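Local coordinates for ferrichrome ABC transporter substrate-binding protein (Staphylococcus pseudintermedius, PDB 5FLY) that probably captures ferric hydroxamate siderophores such as ferrichrome outside the cell membrane and delivers them to an ABC transporter for iron uptake, at residues E118-G121 / D122-G125; D128-K131 / K132-A135. All blocks are in the same frame, centred on the assembly; numbering follows the deposited sequence.

Interaction 1: E118-G121 / D122-G125; sequences EAMG and DIVG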
loop_
_atom_site.group_PDB
_atom_site.type_symbol
_atom_site.label_atom_id
_atom_site.label_comp_id
_atom_site.label_asym_id
_atom_site.label_seq_id
_atom_site.Cartn_x
_atom_site.Cartn_y
_atom_site.Cartn_z
ATOM N N GLU A 118 7.939 -6.480 -8.487
ATOM C CA GLU A 118 8.869 -7.409 -9.132
ATOM C C GLU A 118 8.516 -8.861 -8.815
ATOM O O GLU A 118 8.618 -9.730 -9.681
ATOM C CB GLU A 118 10.302 -7.099 -8.722
ATOM C CG GLU A 118 10.753 -5.757 -9.280
ATOM C CD GLU A 118 12.115 -5.293 -8.794
ATOM O OE1 GLU A 118 12.531 -5.682 -7.677
ATOM O OE2 GLU A 118 12.762 -4.531 -9.546
ATOM N N ALA A 119 8.086 -9.127 -7.588
ATOM C CA ALA A 119 7.609 -10.460 -7.231
ATOM C C ALA A 119 6.362 -10.845 -8.041
ATOM O O ALA A 119 6.228 -11.987 -8.470
ATOM C CB ALA A 119 7.305 -10.541 -5.753
ATOM N N MET A 120 5.450 -9.896 -8.257
ATOM C CA MET A 120 4.269 -10.171 -9.060
ATOM C C MET A 120 4.677 -10.512 -10.479
ATOM O O MET A 120 4.148 -11.452 -11.060
ATOM C CB MET A 120 3.295 -8.983 -9.056
ATOM C CG MET A 120 2.836 -8.572 -7.646
ATOM S SD MET A 120 2.021 -9.838 -6.676
ATOM C CE MET A 120 3.398 -10.394 -5.647
ATOM N N GLY A 121 5.646 -9.780 -11.018
ATOM C CA GLY A 121 6.215 -10.118 -12.316
ATOM C C GLY A 121 6.799 -11.524 -12.376
ATOM O O GLY A 121 6.658 -12.244 -13.377
ATOM N N ASP A 122 7.478 -11.924 -11.306
ATOM C CA ASP A 122 8.074 -13.252 -11.254
ATOM C C ASP A 122 7.001 -14.342 -11.267
ATOM O O ASP A 122 7.150 -15.357 -11.947
ATOM C CB ASP A 122 8.963 -13.396 -10.010
ATOM C CG ASP A 122 10.215 -12.527 -10.073
ATOM O OD1 ASP A 122 10.634 -12.159 -11.201
ATOM O OD2 ASP A 122 10.797 -12.224 -8.997
ATOM N N ILE A 123 5.915 -14.127 -10.529
ATOM C CA ILE A 123 4.833 -15.093 -10.465
ATOM C C ILE A 123 4.245 -15.374 -11.834
ATOM O O ILE A 123 4.036 -16.538 -12.186
ATOM C CB ILE A 123 3.720 -14.605 -9.502
ATOM C CG1 ILE A 123 4.217 -14.730 -8.063
ATOM C CG2 ILE A 123 2.439 -15.420 -9.661
ATOM C CD1 ILE A 123 3.376 -14.036 -7.022
ATOM N N VAL A 124 3.972 -14.320 -12.601
ATOM C CA VAL A 124 3.239 -14.475 -13.862
ATOM C C VAL A 124 4.149 -14.495 -15.082
ATOM O O VAL A 124 3.662 -14.598 -16.212
ATOM C CB VAL A 124 2.192 -13.368 -14.071
ATOM C CG1 VAL A 124 1.130 -13.431 -12.971
ATOM C CG2 VAL A 124 2.849 -11.994 -14.159
ATOM N N GLY A 125 5.454 -14.396 -14.858
ATOM C CA GLY A 125 6.418 -14.456 -15.942
ATOM C C GLY A 125 6.435 -13.208 -16.805
ATOM O O GLY A 125 6.558 -13.291 -18.033
#

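Interaction 2: D128-K131 / K132-A135; sequences DEVK and KWKA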
loop_
_atom_site.group_PDB
_atom_site.type_symbol
_atom_site.label_atom_id
_atom_site.label_comp_id
_atom_site.label_asym_id
_atom_site.label_seq_id
_atom_site.Cartn_x
_atom_site.Cartn_y
_atom_site.Cartn_z
ATOM N N ASP A 128 9.896 -8.517 -17.620
ATOM C CA ASP A 128 10.204 -7.435 -18.564
ATOM C C ASP A 128 9.224 -6.272 -18.400
ATOM O O ASP A 128 9.634 -5.112 -18.359
ATOM C CB ASP A 128 10.167 -7.931 -20.018
ATOM C CG ASP A 128 11.351 -8.812 -20.381
ATOM O OD1 ASP A 128 12.377 -8.785 -19.670
ATOM O OD2 ASP A 128 11.244 -9.541 -21.398
ATOM N N GLU A 129 7.935 -6.580 -18.309
ATOM C CA GLU A 129 6.918 -5.541 -18.149
ATOM C C GLU A 129 7.160 -4.720 -16.875
ATOM O O GLU A 129 7.037 -3.490 -16.866
ATOM C CB GLU A 129 5.515 -6.171 -18.130
ATOM C CG GLU A 129 5.027 -6.694 -19.503
ATOM C CD GLU A 129 5.563 -8.081 -19.913
ATOM O OE1 GLU A 129 6.532 -8.598 -19.321
ATOM O OE2 GLU A 129 4.998 -8.662 -20.876
ATOM N N VAL A 130 7.519 -5.396 -15.793
ATOM C CA VAL A 130 7.727 -4.694 -14.534
ATOM C C VAL A 130 8.955 -3.786 -14.643
ATOM O O VAL A 130 8.935 -2.657 -14.173
ATOM C CB VAL A 130 7.889 -5.674 -13.367
ATOM C CG1 VAL A 130 8.207 -4.909 -12.083
ATOM C CG2 VAL A 130 6.611 -6.500 -13.205
ATOM N N LYS A 131 10.014 -4.274 -15.284
ATOM C CA LYS A 131 11.211 -3.473 -15.512
ATOM C C LYS A 131 10.892 -2.152 -16.204
ATOM O O LYS A 131 11.420 -1.102 -15.804
ATOM C CB LYS A 131 12.231 -4.265 -16.344
ATOM C CG LYS A 131 13.006 -5.314 -15.557
ATOM C CD LYS A 131 14.138 -5.930 -16.398
ATOM C CE LYS A 131 15.279 -4.929 -16.667
ATOM N NZ LYS A 131 15.995 -4.467 -15.411
ATOM N N LYS A 132 10.043 -2.204 -17.245
ATOM C CA LYS A 132 9.624 -1.016 -17.995
ATOM C C LYS A 132 8.780 -0.089 -17.108
ATOM O O LYS A 132 9.033 1.112 -17.035
ATOM C CB LYS A 132 8.841 -1.407 -19.255
ATOM C CG LYS A 132 8.233 -0.225 -20.016
ATOM C CD LYS A 132 7.407 -0.666 -21.229
ATOM C CE LYS A 132 6.795 0.545 -21.927
ATOM N NZ LYS A 132 6.149 0.182 -23.228
ATOM N N TRP A 133 7.795 -0.659 -16.424
ATOM C CA TRP A 133 6.984 0.100 -15.486
ATOM C C TRP A 133 7.844 0.784 -14.419
ATOM O O TRP A 133 7.676 1.966 -14.119
ATOM C CB TRP A 133 5.966 -0.812 -14.806
ATOM C CG TRP A 133 5.314 -0.123 -13.666
ATOM C CD1 TRP A 133 4.296 0.771 -13.743
ATOM C CD2 TRP A 133 5.653 -0.234 -12.273
ATOM N NE1 TRP A 133 3.977 1.231 -12.487
ATOM C CE2 TRP A 133 4.791 0.625 -11.569
ATOM C CE3 TRP A 133 6.594 -0.982 -11.558
ATOM C CZ2 TRP A 133 4.840 0.759 -10.178
ATOM C CZ3 TRP A 133 6.647 -0.844 -10.176
ATOM C CH2 TRP A 133 5.769 0.018 -9.502
ATOM N N LYS A 134 8.762 0.032 -13.834
ATOM C CA LYS A 134 9.654 0.577 -12.809
ATOM C C LYS A 134 10.496 1.752 -13.313
ATOM O O LYS A 134 10.634 2.772 -12.637
ATOM C CB LYS A 134 10.562 -0.530 -12.290
ATOM C CG LYS A 134 11.377 -0.145 -11.096
ATOM C CD LYS A 134 12.279 -1.271 -10.671
ATOM C CE LYS A 134 13.048 -0.911 -9.423
ATOM N NZ LYS A 134 14.027 -1.959 -9.118
ATOM N N ALA A 135 11.071 1.602 -14.499
ATOM C CA ALA A 135 11.899 2.659 -15.068
ATOM C C ALA A 135 11.078 3.915 -15.322
ATOM O O ALA A 135 11.540 5.017 -15.044
ATOM C CB ALA A 135 12.545 2.193 -16.345
#

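Interaction 1: E118-G121 / D122-G125
Met120 and Ile123, three residues apart on the last turns of helix 113-124, lie side by side and point the same way, each offering a terminal methyl to the other: CE of Met120 sits 3.9 Å from CD1 of Ile123. The methionine reaches this place by bending twice, at chi2 (-58°) and again at the sulfur, which brings CE round to the isoleucine. Ile123 keeps CG1 beside its backbone N, which lays that branch over the carbonyl of Ala119, CG1 to Ala119 O being 3.4 Å, and carries CD1 onward to meet the methionine. Together the two side chains form part of the apolar face that helix 113-124 turns to the N-terminal lobe of this class III binding protein: Met120 packs on Leu39 and Phe106, and Ile123 on Ile104 and Phe8. Asp122 lies on the solvent-exposed flank. Its carboxylate sits back over the preceding turn, with CG 3.2 Å from Glu118 O; OD2, an acceptor facing an acceptor, stays 3.4 Å from Glu118 O without a hydrogen bond. The same Glu118 O takes the N-H of Asp122, N to O being 3.0 Å. At the helix end, CG2 of Val124 lies 3.4 Å from Met120 O, the acceptor of the valine's own N-H. Gly125 then leaves the helix with positive phi, and its N makes a weak bond of 2.9 Å to Gly121 O.

Interaction 2: D128-K131 / K132-A135
Val130 meets Trp133 one turn along helix 127-152, where CG1 of the valine lies 4.3 Å from CE3 of the indole, a loose apolar touch. The tryptophan holds CG opposite its own N (chi1 169°), and the ring swings out from the helix with its CE3 edge toward the preceding turn. The carbonyl oxygen of Val130 lies in the plane of that ring, at the edge, 3.9 Å from CE3. This oxygen is closely attended: it accepts the N-H of Lys134, N to O being 2.7 Å, and CB of Lys134 also comes to 3.3 Å from it. Helix 127-152 is the long helix linking the two lobes, as in class III solute-binding proteins. The valine and the indole make its inward stripe, Val130 resting on Gln117 and Glu118 of helix 113-124, while Trp133 reaches Leu114 of that helix, Leu265 of helix 262-278 and the rings of Tyr41 and Trp137. The lysines diverge from the stripe in different shapes. Lys132 and Lys134 both run fully extended, and the second carries its ammonium to a salt bridge with Glu118. Lys131 instead kinks at chi3 and chi4 (70° and 63°), while its ammonium still projects away from the helix. The other backbone bonds are longer, with Lys132 N 3.1 Å from Asp128 O, and Trp133 N 3.0 Å from Glu129 O.

Interactions 1 and 2 are both helical turns with i to i+4 backbone bonds and an i to i+3 apolar pair, on successive helices, 113-124 and 127-152, with centres about 11 Å apart. Interaction 1 is the more buried: its methionine and isoleucine look into the N-terminal lobe, and it includes a helix end where the hydrogen bonding weakens. Interaction 2 forms the opening turns of its helix, mostly exposed and rich in charged residues, its buried part reduced to a valine and a tryptophan. Between the helices a charged contact, Glu118 with Lys134, contrasts with an apolar one: CG2 of Val130 packs 3.7 Å from CA of Gly121, where the lack of a side chain probably lets the helices come close.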